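Local structure of YcgJ protein (Bacillus subtilis, 1XXL) at residues A[135-140]-A[149-154]; A[141-146]-A[191-196]; A[181-186]-A[223-228]; A[199-204]-A[212-217]. The protein is of unknown function but probably transfers a methyl group from S-adenosyl-L-methionine to an acceptor molecule. All blocks are in the same frame, centred on the assembly; numbering follows the deposited sequence.

Contact 1 of 4, residues A[135-140]-A[149-154]; sequences EFVNHL and VRESSL
N138 swings its amide off helix 131-144 through chi1 -88°, which brings the polar edge of the group to the backbone N and O of E151. E151 starts its own side chain with CG between its backbone N and carbonyl carbon (chi1 69°). The amide grips both backbone polar atoms of E151, as a neighbouring strand residue would in a hydrogen-bonded pair. N138 OD1 accepts the backbone N of E151 at 2.8 Å, and N138 ND2 donates to the backbone O of E151, which lies in the amide plane, at 3.2 Å. Both bonds are nearly straight, and each lies in the plane of the accepting carbonyl on a lone pair.

The side chain of E151 slides past the amide in the reverse direction, its CG 3.6 Å from N138 OD1 and its carboxylate turned at 84° to the amide plane. At the far end, E151 OE1 rests 3.8 Å from V137 CG2, but its polar partner is H125, while OE2 takes N141 of the same helix. R150, its chain extended from CG to NE, crosses the amide at a slant; its NH1 comes to 3.5 Å from N138 ND2, an approach of two donors and not a bond, whereas its NH2 forms salt bridges with E156 and D134.

H148 adds a second donor to N138 OD1, and ND2 also reaches the backbone O of D134. The buried amide thus has two partners on each polar atom, which fixes which end is oxygen and leaves it little freedom to turn. One asparagine thereby clamps the loop after helix 131-144 back onto that helix, and the carboxylates of E156 and D134 probably offset the charge of R150.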
# COMPACT_ATOMS: atom_id res chain seq x y z
N GLU A 135 -15.68 3.08 -8.09
CA GLU A 135 -16.48 1.89 -7.86
C GLU A 135 -16.02 0.67 -8.73
O GLU A 135 -15.94 -0.46 -8.24
CB GLU A 135 -17.90 2.33 -8.16
CG GLU A 135 -19.01 1.40 -8.03
CD GLU A 135 -20.34 2.17 -8.27
OE1 GLU A 135 -21.32 1.54 -8.75
OE2 GLU A 135 -20.37 3.42 -8.00
N PHE A 136 -15.68 0.91 -9.99
CA PHE A 136 -15.28 -0.17 -10.90
C PHE A 136 -14.04 -0.89 -10.38
O PHE A 136 -14.01 -2.12 -10.28
CB PHE A 136 -15.01 0.39 -12.30
CG PHE A 136 -14.55 -0.65 -13.27
CD1 PHE A 136 -13.19 -0.91 -13.44
CD2 PHE A 136 -15.48 -1.37 -14.01
CE1 PHE A 136 -12.79 -1.89 -14.34
CE2 PHE A 136 -15.06 -2.32 -14.90
CZ PHE A 136 -13.72 -2.58 -15.06
N VAL A 137 -13.03 -0.10 -10.04
CA VAL A 137 -11.77 -0.65 -9.60
C VAL A 137 -11.86 -1.24 -8.20
O VAL A 137 -11.23 -2.26 -7.94
CB VAL A 137 -10.61 0.35 -9.75
CG1 VAL A 137 -10.69 1.52 -8.76
CG2 VAL A 137 -9.26 -0.39 -9.64
N ASN A 138 -12.64 -0.63 -7.31
CA ASN A 138 -12.82 -1.21 -5.98
C ASN A 138 -13.55 -2.55 -6.01
O ASN A 138 -13.17 -3.50 -5.29
CB ASN A 138 -13.52 -0.24 -5.03
CG ASN A 138 -12.54 0.66 -4.31
OD1 ASN A 138 -11.84 0.20 -3.42
ND2 ASN A 138 -12.46 1.93 -4.70
N HIS A 139 -14.58 -2.63 -6.84
CA HIS A 139 -15.30 -3.87 -7.07
C HIS A 139 -14.35 -4.93 -7.68
O HIS A 139 -14.34 -6.08 -7.23
CB HIS A 139 -16.53 -3.65 -7.98
CG HIS A 139 -17.42 -4.84 -8.10
ND1 HIS A 139 -18.06 -5.41 -7.01
CD2 HIS A 139 -17.79 -5.59 -9.17
CE1 HIS A 139 -18.77 -6.45 -7.40
NE2 HIS A 139 -18.61 -6.59 -8.71
N LEU A 140 -13.57 -4.55 -8.69
CA LEU A 140 -12.64 -5.50 -9.33
C LEU A 140 -11.71 -6.12 -8.29
O LEU A 140 -11.55 -7.33 -8.22
CB LEU A 140 -11.83 -4.85 -10.42
CG LEU A 140 -10.73 -5.67 -11.12
CD1 LEU A 140 -11.31 -6.86 -11.88
CD2 LEU A 140 -9.98 -4.77 -12.06
N VAL A 149 -10.70 -3.73 1.44
CA VAL A 149 -11.69 -2.87 2.10
C VAL A 149 -12.02 -1.73 1.16
O VAL A 149 -13.13 -1.65 0.65
CB VAL A 149 -11.18 -2.34 3.47
CG1 VAL A 149 -12.16 -1.35 4.06
CG2 VAL A 149 -10.96 -3.53 4.45
N ARG A 150 -11.06 -0.85 0.91
CA ARG A 150 -11.30 0.24 -0.05
C ARG A 150 -9.98 0.88 -0.41
O ARG A 150 -9.14 1.08 0.45
CB ARG A 150 -12.24 1.31 0.55
CG ARG A 150 -12.29 2.59 -0.31
CD ARG A 150 -13.28 3.62 0.15
NE ARG A 150 -13.09 4.85 -0.62
CZ ARG A 150 -13.49 5.04 -1.87
NH1 ARG A 150 -14.16 4.08 -2.53
NH2 ARG A 150 -13.23 6.20 -2.48
N GLU A 151 -9.80 1.18 -1.71
CA GLU A 151 -8.73 2.05 -2.15
C GLU A 151 -9.31 3.45 -2.32
O GLU A 151 -10.26 3.68 -3.12
CB GLU A 151 -7.99 1.51 -3.39
CG GLU A 151 -8.73 1.48 -4.71
CD GLU A 151 -8.27 0.32 -5.61
OE1 GLU A 151 -7.37 0.52 -6.46
OE2 GLU A 151 -8.80 -0.81 -5.45
N SER A 152 -8.76 4.36 -1.52
CA SER A 152 -9.22 5.72 -1.44
C SER A 152 -8.81 6.49 -2.70
O SER A 152 -7.85 6.10 -3.40
CB SER A 152 -8.64 6.43 -0.20
OG SER A 152 -9.04 5.82 1.02
N SER A 153 -9.52 7.58 -2.97
CA SER A 153 -9.13 8.50 -4.03
C SER A 153 -8.02 9.44 -3.54
O SER A 153 -7.78 9.53 -2.34
CB SER A 153 -10.36 9.30 -4.50
OG SER A 153 -10.77 10.23 -3.52
N LEU A 154 -7.36 10.15 -4.46
CA LEU A 154 -6.33 11.13 -4.10
C LEU A 154 -6.87 12.34 -3.33
O LEU A 154 -6.22 12.85 -2.41
CB LEU A 154 -5.54 11.60 -5.33
CG LEU A 154 -4.81 10.46 -6.08
CD1 LEU A 154 -4.01 11.02 -7.24
CD2 LEU A 154 -3.94 9.64 -5.18

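Contact 2 of 4, residues A[141-146]-A[191-196]; sequences NRLRDP and ADREKQ. With SO4 (sulfate ion), chain E.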
# COMPACT_ATOMS: atom_id res chain seq x y z
N ASN A 141 -11.11 -5.27 -7.46
CA ASN A 141 -10.16 -5.74 -6.47
C ASN A 141 -10.83 -6.55 -5.32
O ASN A 141 -10.24 -7.53 -4.82
CB ASN A 141 -9.32 -4.57 -5.96
CG ASN A 141 -8.22 -4.16 -6.96
OD1 ASN A 141 -7.57 -4.99 -7.59
ND2 ASN A 141 -8.01 -2.88 -7.08
N ARG A 142 -12.04 -6.17 -4.91
CA ARG A 142 -12.77 -6.93 -3.89
C ARG A 142 -13.20 -8.33 -4.39
O ARG A 142 -13.24 -9.28 -3.62
CB ARG A 142 -13.99 -6.14 -3.38
CG ARG A 142 -14.40 -6.48 -1.91
CD ARG A 142 -15.27 -5.30 -1.28
NE ARG A 142 -14.65 -3.94 -1.22
CZ ARG A 142 -15.11 -2.83 -1.84
NH1 ARG A 142 -16.18 -2.87 -2.63
NH2 ARG A 142 -14.48 -1.66 -1.69
N LEU A 143 -13.54 -8.44 -5.67
CA LEU A 143 -13.94 -9.73 -6.24
C LEU A 143 -12.78 -10.71 -6.13
O LEU A 143 -12.97 -11.90 -5.82
CB LEU A 143 -14.33 -9.57 -7.72
CG LEU A 143 -15.72 -9.00 -8.01
CD1 LEU A 143 -15.88 -8.75 -9.48
CD2 LEU A 143 -16.79 -9.98 -7.56
N ARG A 144 -11.57 -10.20 -6.33
CA ARG A 144 -10.39 -11.03 -6.35
C ARG A 144 -9.87 -11.27 -4.94
O ARG A 144 -9.35 -12.34 -4.66
CB ARG A 144 -9.33 -10.39 -7.26
CG ARG A 144 -8.08 -11.23 -7.50
CD ARG A 144 -6.96 -10.56 -6.82
NE ARG A 144 -5.71 -11.24 -7.03
CZ ARG A 144 -4.55 -10.79 -6.57
NH1 ARG A 144 -4.51 -9.65 -5.88
NH2 ARG A 144 -3.45 -11.48 -6.80
N ASP A 145 -10.04 -10.29 -4.05
CA ASP A 145 -9.46 -10.35 -2.70
C ASP A 145 -10.49 -9.89 -1.67
O ASP A 145 -10.65 -8.69 -1.46
CB ASP A 145 -8.20 -9.48 -2.66
CG ASP A 145 -7.51 -9.46 -1.28
OD1 ASP A 145 -7.94 -10.19 -0.36
OD2 ASP A 145 -6.55 -8.69 -1.12
N PRO A 146 -11.21 -10.84 -1.02
CA PRO A 146 -12.19 -10.43 -0.01
C PRO A 146 -11.59 -9.72 1.22
O PRO A 146 -12.31 -9.24 2.06
CB PRO A 146 -12.87 -11.76 0.38
CG PRO A 146 -12.59 -12.67 -0.79
CD PRO A 146 -11.20 -12.30 -1.18
N ALA A 191 -13.51 -20.53 -9.70
CA ALA A 191 -14.10 -20.34 -11.03
C ALA A 191 -15.28 -19.37 -11.07
O ALA A 191 -15.38 -18.53 -11.98
CB ALA A 191 -14.51 -21.71 -11.63
N ASP A 192 -16.20 -19.49 -10.12
CA ASP A 192 -17.37 -18.63 -10.12
C ASP A 192 -17.02 -17.17 -9.77
O ASP A 192 -17.53 -16.25 -10.41
CB ASP A 192 -18.46 -19.18 -9.20
CG ASP A 192 -19.71 -18.32 -9.21
OD1 ASP A 192 -19.97 -17.67 -8.18
OD2 ASP A 192 -20.37 -18.27 -10.28
N ARG A 193 -16.16 -16.96 -8.76
CA ARG A 193 -15.59 -15.63 -8.51
C ARG A 193 -14.89 -15.07 -9.75
O ARG A 193 -15.11 -13.91 -10.11
CB ARG A 193 -14.59 -15.63 -7.35
CG ARG A 193 -15.15 -15.15 -6.03
CD ARG A 193 -15.70 -13.73 -6.10
NE ARG A 193 -15.66 -13.09 -4.78
CZ ARG A 193 -16.65 -13.11 -3.89
NH1 ARG A 193 -17.81 -13.72 -4.16
NH2 ARG A 193 -16.49 -12.50 -2.71
N GLU A 194 -14.07 -15.89 -10.39
CA GLU A 194 -13.40 -15.46 -11.60
C GLU A 194 -14.37 -15.14 -12.71
O GLU A 194 -14.16 -14.16 -13.43
CB GLU A 194 -12.39 -16.49 -12.11
CG GLU A 194 -11.48 -15.89 -13.17
CD GLU A 194 -10.60 -16.90 -13.87
OE1 GLU A 194 -10.58 -18.06 -13.44
OE2 GLU A 194 -9.94 -16.49 -14.87
N LYS A 195 -15.43 -15.93 -12.88
CA LYS A 195 -16.41 -15.62 -13.93
C LYS A 195 -16.99 -14.22 -13.71
O LYS A 195 -17.23 -13.50 -14.67
CB LYS A 195 -17.55 -16.66 -14.02
CG LYS A 195 -17.18 -18.06 -14.58
CD LYS A 195 -16.90 -18.14 -16.11
CE LYS A 195 -17.13 -19.58 -16.68
NZ LYS A 195 -16.94 -19.69 -18.19
N GLN A 196 -17.22 -13.85 -12.44
CA GLN A 196 -17.70 -12.49 -12.11
C GLN A 196 -16.68 -11.40 -12.51
O GLN A 196 -17.05 -10.35 -13.03
CB GLN A 196 -18.03 -12.35 -10.62
CG GLN A 196 -19.17 -13.23 -10.12
CD GLN A 196 -19.37 -13.12 -8.59
OE1 GLN A 196 -19.53 -12.01 -8.05
NE2 GLN A 196 -19.36 -14.27 -7.90
S SO4 E . -0.62 -9.04 -6.15
O1 SO4 E . -1.66 -8.43 -5.33
O2 SO4 E . 0.70 -8.59 -5.68
O3 SO4 E . -0.75 -8.61 -7.55
O4 SO4 E . -0.74 -10.49 -6.02
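Sulfate O4 is gripped by two arginines: R144 NH2 donates to it at 3.0 Å, and R186 of helix 180-187 supplies a second bond. R144 NH1 reaches sulfate O1 at 3.1 Å, and the guanidinium thus meets the ion with one edge through two nearly straight bonds. R144 leaves its helix pointing away from 191-196, and the bend at chi2 (-111°) turns the guanidinium to the sulfate, where it also lies in a cation-pi contact with W183 and donates to that residue's backbone O. Replacing R144 by an alanine is likely to leave the sulfate with a weaker hold and the carbonyl of W183 without this donor.

Between the helices, L143 O receives R193 NE at 3.1 Å; the bond is weak and bent, although the oxygen lies at the guanidinium edge, in its plane. L143 CD2 presses on Q196, 3.4 Å from OE1, the two side chains crossing at about a right angle, and it also lies 4.2 Å from R193 CD.

A side-chain donor reaching a carbonyl in the last turn, just before D145 leaves helical geometry, is an arrangement typical of a helix C-terminus, here where helix 131-144 packs on helix 191-202.

Contact 3 of 4, residues A[181-186]-A[223-228]; sequences DSWIKR and ISFCLK. With SO4 (sulfate ion), chain E.
An edge-to-face aromatic pair ties helix 180-187 to strand 222-236 in a buried part of the chain. F225 points the CZ corner of its ring at one face of the W183 indole, with F225 CZ 3.7 Å from W183 CZ2 and the atom standing over the middle of the six-membered ring, hence off-centre on the indole. The centroids of that ring and of F225 are 4.9 Å apart, and the planes meet at 83°, nearly T-shaped. W183 reaches the strand because its CG stands opposite its own backbone N (chi1 -173°). L140 of helix 131-144 packs on both rings. Trading W183 for an alanine would probably leave the F225 edge without its aromatic face and open a gap beside L140.

Water 1 accepts from D181 N at 3.2 Å and donates to I223 O at 2.7 Å. R186 NE and NH2 hold sulfate O4 and O3, each at 3.1 Å, and O3 lies at the indole edge.

I223 and S224 form a classic beta bulge opposite T215. Here a helix from between strands 166-179 and 222-236 packs on the last strand, whose antiparallel course beside 118-125, 166-179 and 215-216 is consistent with the methyltransferase fold.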
# COMPACT_ATOMS: atom_id res chain seq x y z
N ASP A 181 -3.59 -13.56 -15.94
CA ASP A 181 -3.52 -15.00 -15.60
C ASP A 181 -2.78 -15.16 -14.31
O ASP A 181 -3.17 -15.92 -13.43
CB ASP A 181 -2.79 -15.81 -16.67
CG ASP A 181 -3.67 -16.19 -17.87
OD1 ASP A 181 -4.94 -16.17 -17.79
OD2 ASP A 181 -3.05 -16.53 -18.92
N SER A 182 -1.69 -14.43 -14.19
CA SER A 182 -0.85 -14.47 -13.01
C SER A 182 -1.56 -13.89 -11.78
O SER A 182 -1.48 -14.44 -10.69
CB SER A 182 0.44 -13.72 -13.33
OG SER A 182 1.15 -13.46 -12.16
N TRP A 183 -2.26 -12.78 -11.98
CA TRP A 183 -3.04 -12.13 -10.92
C TRP A 183 -4.12 -13.04 -10.33
O TRP A 183 -4.32 -13.08 -9.13
CB TRP A 183 -3.68 -10.89 -11.56
CG TRP A 183 -4.41 -9.95 -10.66
CD1 TRP A 183 -3.87 -9.17 -9.72
CD2 TRP A 183 -5.80 -9.65 -10.70
NE1 TRP A 183 -4.84 -8.39 -9.14
CE2 TRP A 183 -6.04 -8.69 -9.73
CE3 TRP A 183 -6.87 -10.13 -11.46
CZ2 TRP A 183 -7.31 -8.15 -9.49
CZ3 TRP A 183 -8.12 -9.62 -11.23
CH2 TRP A 183 -8.34 -8.64 -10.25
N ILE A 184 -4.82 -13.77 -11.19
CA ILE A 184 -5.82 -14.74 -10.75
C ILE A 184 -5.19 -15.89 -9.98
O ILE A 184 -5.69 -16.26 -8.93
CB ILE A 184 -6.63 -15.29 -11.93
CG1 ILE A 184 -7.52 -14.20 -12.52
CG2 ILE A 184 -7.46 -16.53 -11.50
CD1 ILE A 184 -8.56 -13.60 -11.58
N LYS A 185 -4.10 -16.45 -10.52
CA LYS A 185 -3.35 -17.51 -9.82
C LYS A 185 -2.85 -17.11 -8.41
O LYS A 185 -3.08 -17.83 -7.46
CB LYS A 185 -2.17 -18.01 -10.67
CG LYS A 185 -2.57 -19.04 -11.71
CD LYS A 185 -1.33 -19.70 -12.38
CE LYS A 185 -0.70 -20.82 -11.51
NZ LYS A 185 0.57 -21.41 -12.12
N ARG A 186 -2.22 -15.95 -8.29
CA ARG A 186 -1.75 -15.45 -6.98
C ARG A 186 -2.87 -15.15 -5.98
O ARG A 186 -2.64 -15.14 -4.77
CB ARG A 186 -0.92 -14.17 -7.16
CG ARG A 186 0.38 -14.35 -7.93
CD ARG A 186 1.26 -13.09 -7.82
NE ARG A 186 0.60 -11.90 -8.37
CZ ARG A 186 0.84 -11.35 -9.57
NH1 ARG A 186 1.75 -11.87 -10.38
NH2 ARG A 186 0.16 -10.28 -9.96
N ILE A 223 -6.68 -10.36 -20.64
CA ILE A 223 -5.24 -10.50 -20.80
C ILE A 223 -4.50 -9.64 -19.80
O ILE A 223 -3.59 -10.12 -19.11
CB ILE A 223 -4.84 -10.16 -22.24
CG1 ILE A 223 -5.36 -11.25 -23.17
CG2 ILE A 223 -3.32 -10.03 -22.37
CD1 ILE A 223 -5.37 -10.86 -24.63
N SER A 224 -4.85 -8.36 -19.73
CA SER A 224 -4.16 -7.43 -18.86
C SER A 224 -5.02 -6.21 -18.54
O SER A 224 -6.02 -5.92 -19.20
CB SER A 224 -2.83 -6.99 -19.50
OG SER A 224 -3.04 -6.32 -20.72
N PHE A 225 -4.61 -5.50 -17.50
CA PHE A 225 -5.19 -4.19 -17.17
C PHE A 225 -4.18 -3.44 -16.33
O PHE A 225 -3.16 -4.01 -15.94
CB PHE A 225 -6.56 -4.32 -16.47
CG PHE A 225 -6.54 -5.09 -15.17
CD1 PHE A 225 -6.32 -4.44 -13.96
CD2 PHE A 225 -6.76 -6.47 -15.16
CE1 PHE A 225 -6.31 -5.15 -12.77
CE2 PHE A 225 -6.77 -7.18 -13.97
CZ PHE A 225 -6.53 -6.52 -12.77
N CYS A 226 -4.43 -2.17 -16.07
CA CYS A 226 -3.57 -1.38 -15.21
C CYS A 226 -4.35 -0.80 -14.06
O CYS A 226 -5.48 -0.34 -14.23
CB CYS A 226 -2.91 -0.23 -15.98
SG CYS A 226 -1.64 -0.72 -17.19
N LEU A 227 -3.71 -0.79 -12.91
CA LEU A 227 -4.18 -0.08 -11.75
C LEU A 227 -3.45 1.27 -11.72
O LEU A 227 -2.44 1.45 -12.39
CB LEU A 227 -3.90 -0.89 -10.49
CG LEU A 227 -4.95 -1.83 -9.89
CD1 LEU A 227 -6.13 -2.20 -10.74
CD2 LEU A 227 -4.33 -3.05 -9.25
N LYS A 228 -4.01 2.22 -10.96
CA LYS A 228 -3.39 3.55 -10.79
C LYS A 228 -2.61 3.59 -9.49
O LYS A 228 -3.20 3.47 -8.42
CB LYS A 228 -4.47 4.64 -10.76
CG LYS A 228 -5.57 4.51 -11.79
CD LYS A 228 -5.05 4.31 -13.19
CE LYS A 228 -4.56 5.56 -13.79
NZ LYS A 228 -4.51 5.38 -15.29
S SO4 E . -0.62 -9.04 -6.15
O1 SO4 E . -1.66 -8.43 -5.33
O2 SO4 E . 0.70 -8.59 -5.68
O3 SO4 E . -0.75 -8.61 -7.55
O4 SO4 E . -0.74 -10.49 -6.02
O HOH W 1 -2.67 -12.63 -18.90

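Contact 4 of 4, residues A[199-204]-A[212-217]; sequences THLNHA and FCITLN
I214 points toward the end of helix 191-202, and its branches diverge from CB to reach different neighbours. CG2 turns along its own segment to L216 CD2, 3.7 Å away. CG1 takes the other course, 4.3 Å from L201 CD2, and with the chain extended beyond it (chi2 175°) delivers CD1 into the contact. There I214 CD1 meets the methyl of A204, 3.6 Å from its CB, and L201 CD2 at 4.0 Å; the tip is thus wedged between the last turn of the helix and the residues that follow it.

L216, two residues on and facing the same way, continues the apolar surface. Its CD2 lies 4.5 Å from L201 CB, while its CD1 approaches L201 O at 4.3 Å and lies beside the side chain of N202. The hold across these residues is thus by van der Waals contact. Where the helix ends, T199 O receives both the backbone N of H203 and, weakly, its ND1, and R209 collects the carbonyls of N202 and A204.

C213, with positive phi, closes helix 206-211 in a Schellman motif. The contact therefore brackets that short helix, with helix 191-202 before it and strand 215-216 after it; F136 of helix 131-144 touches both A204 and I214, and strand 222-236 pairs with T215.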
# COMPACT_ATOMS: atom_id res chain seq x y z
N THR A 199 -16.77 -11.07 -16.38
CA THR A 199 -17.96 -10.27 -16.76
C THR A 199 -17.75 -8.76 -16.48
O THR A 199 -18.09 -7.92 -17.29
CB THR A 199 -19.23 -10.74 -15.99
OG1 THR A 199 -19.50 -12.10 -16.32
CG2 THR A 199 -20.45 -9.93 -16.34
N HIS A 200 -17.18 -8.45 -15.31
CA HIS A 200 -16.90 -7.07 -14.91
C HIS A 200 -15.99 -6.37 -15.91
O HIS A 200 -16.26 -5.26 -16.35
CB HIS A 200 -16.25 -7.09 -13.51
CG HIS A 200 -16.14 -5.76 -12.86
ND1 HIS A 200 -17.23 -4.94 -12.63
CD2 HIS A 200 -15.06 -5.11 -12.35
CE1 HIS A 200 -16.83 -3.84 -12.02
NE2 HIS A 200 -15.52 -3.91 -11.83
N LEU A 201 -14.91 -7.05 -16.29
CA LEU A 201 -13.94 -6.52 -17.26
C LEU A 201 -14.52 -6.42 -18.67
O LEU A 201 -14.30 -5.44 -19.37
CB LEU A 201 -12.65 -7.38 -17.27
CG LEU A 201 -11.77 -7.29 -16.01
CD1 LEU A 201 -10.69 -8.41 -15.93
CD2 LEU A 201 -11.11 -5.92 -15.89
N ASN A 202 -15.28 -7.43 -19.08
CA ASN A 202 -15.89 -7.45 -20.41
C ASN A 202 -17.00 -6.44 -20.59
O ASN A 202 -17.24 -6.01 -21.71
CB ASN A 202 -16.44 -8.85 -20.72
CG ASN A 202 -15.39 -9.75 -21.32
OD1 ASN A 202 -14.70 -10.48 -20.61
ND2 ASN A 202 -15.22 -9.65 -22.63
N HIS A 203 -17.68 -6.07 -19.51
CA HIS A 203 -18.75 -5.09 -19.57
C HIS A 203 -18.31 -3.68 -19.13
O HIS A 203 -19.14 -2.80 -18.95
CB HIS A 203 -19.93 -5.58 -18.72
CG HIS A 203 -20.61 -6.78 -19.29
ND1 HIS A 203 -19.97 -7.99 -19.46
CD2 HIS A 203 -21.88 -6.96 -19.75
CE1 HIS A 203 -20.81 -8.86 -20.00
NE2 HIS A 203 -21.97 -8.26 -20.18
N ALA A 204 -17.02 -3.46 -18.96
CA ALA A 204 -16.48 -2.13 -18.65
C ALA A 204 -16.93 -1.03 -19.65
O ALA A 204 -16.93 -1.24 -20.85
CB ALA A 204 -14.94 -2.19 -18.58
N PHE A 212 -8.26 2.07 -17.22
CA PHE A 212 -7.61 0.88 -16.65
C PHE A 212 -6.95 -0.02 -17.71
O PHE A 212 -6.64 -1.16 -17.42
CB PHE A 212 -8.58 0.10 -15.74
CG PHE A 212 -9.13 0.92 -14.60
CD1 PHE A 212 -8.30 1.34 -13.58
CD2 PHE A 212 -10.46 1.33 -14.59
CE1 PHE A 212 -8.80 2.10 -12.55
CE2 PHE A 212 -10.95 2.11 -13.56
CZ PHE A 212 -10.12 2.49 -12.55
N CYS A 213 -6.76 0.50 -18.92
CA CYS A 213 -5.97 -0.15 -19.96
C CYS A 213 -6.34 -1.61 -20.13
O CYS A 213 -5.49 -2.50 -20.11
CB CYS A 213 -4.49 -0.04 -19.61
SG CYS A 213 -3.94 1.64 -19.30
N ILE A 214 -7.63 -1.87 -20.32
CA ILE A 214 -8.15 -3.23 -20.35
C ILE A 214 -7.87 -3.87 -21.69
O ILE A 214 -8.25 -3.36 -22.75
CB ILE A 214 -9.65 -3.26 -20.00
CG1 ILE A 214 -9.87 -2.77 -18.58
CG2 ILE A 214 -10.23 -4.68 -20.12
CD1 ILE A 214 -11.39 -2.66 -18.18
N THR A 215 -7.16 -5.00 -21.65
CA THR A 215 -6.86 -5.77 -22.85
C THR A 215 -7.50 -7.16 -22.71
O THR A 215 -7.34 -7.81 -21.67
CB THR A 215 -5.33 -5.87 -23.09
OG1 THR A 215 -4.80 -4.55 -23.29
CG2 THR A 215 -5.02 -6.70 -24.34
N LEU A 216 -8.24 -7.58 -23.74
CA LEU A 216 -9.00 -8.84 -23.77
C LEU A 216 -8.73 -9.64 -25.04
O LEU A 216 -8.43 -9.07 -26.09
CB LEU A 216 -10.52 -8.53 -23.70
CG LEU A 216 -11.01 -7.57 -22.61
CD1 LEU A 216 -12.46 -7.21 -22.81
CD2 LEU A 216 -10.80 -8.19 -21.26
N ASN A 217 -8.86 -10.96 -24.95
CA ASN A 217 -8.96 -11.83 -26.13
C ASN A 217 -10.31 -11.63 -26.82
O ASN A 217 -11.27 -11.15 -26.20
CB ASN A 217 -8.83 -13.30 -25.73
CG ASN A 217 -7.42 -13.70 -25.39
OD1 ASN A 217 -6.58 -13.84 -26.28
ND2 ASN A 217 -7.15 -13.94 -24.10

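The contacts share one lobe, and helix 131-144 runs through it: contacts 1 and 2 lie on successive turns, their centres about 14 Å apart, and N141 ND2 probably bonds E151 OE2 at 2.8 Å. Contact 3 meets contact 1 where L140 CD2 packs 3.8 Å from F225 CE1, and contact 2 where R144 NH2 probably donates to W183 O at 3.0 Å; contacts 2 and 3 share the sulfate. Contact 4 joins contact 3 through strand pairing, where I223 N probably donates to T215 O at 2.8 Å, and contact 1 through a probable hydrogen bond from H200 NE2 to F136 O, 2.8 Å. Contact 1 comes nearest the presumed cofactor pocket, R150 about 10 Å from E79 between side chains.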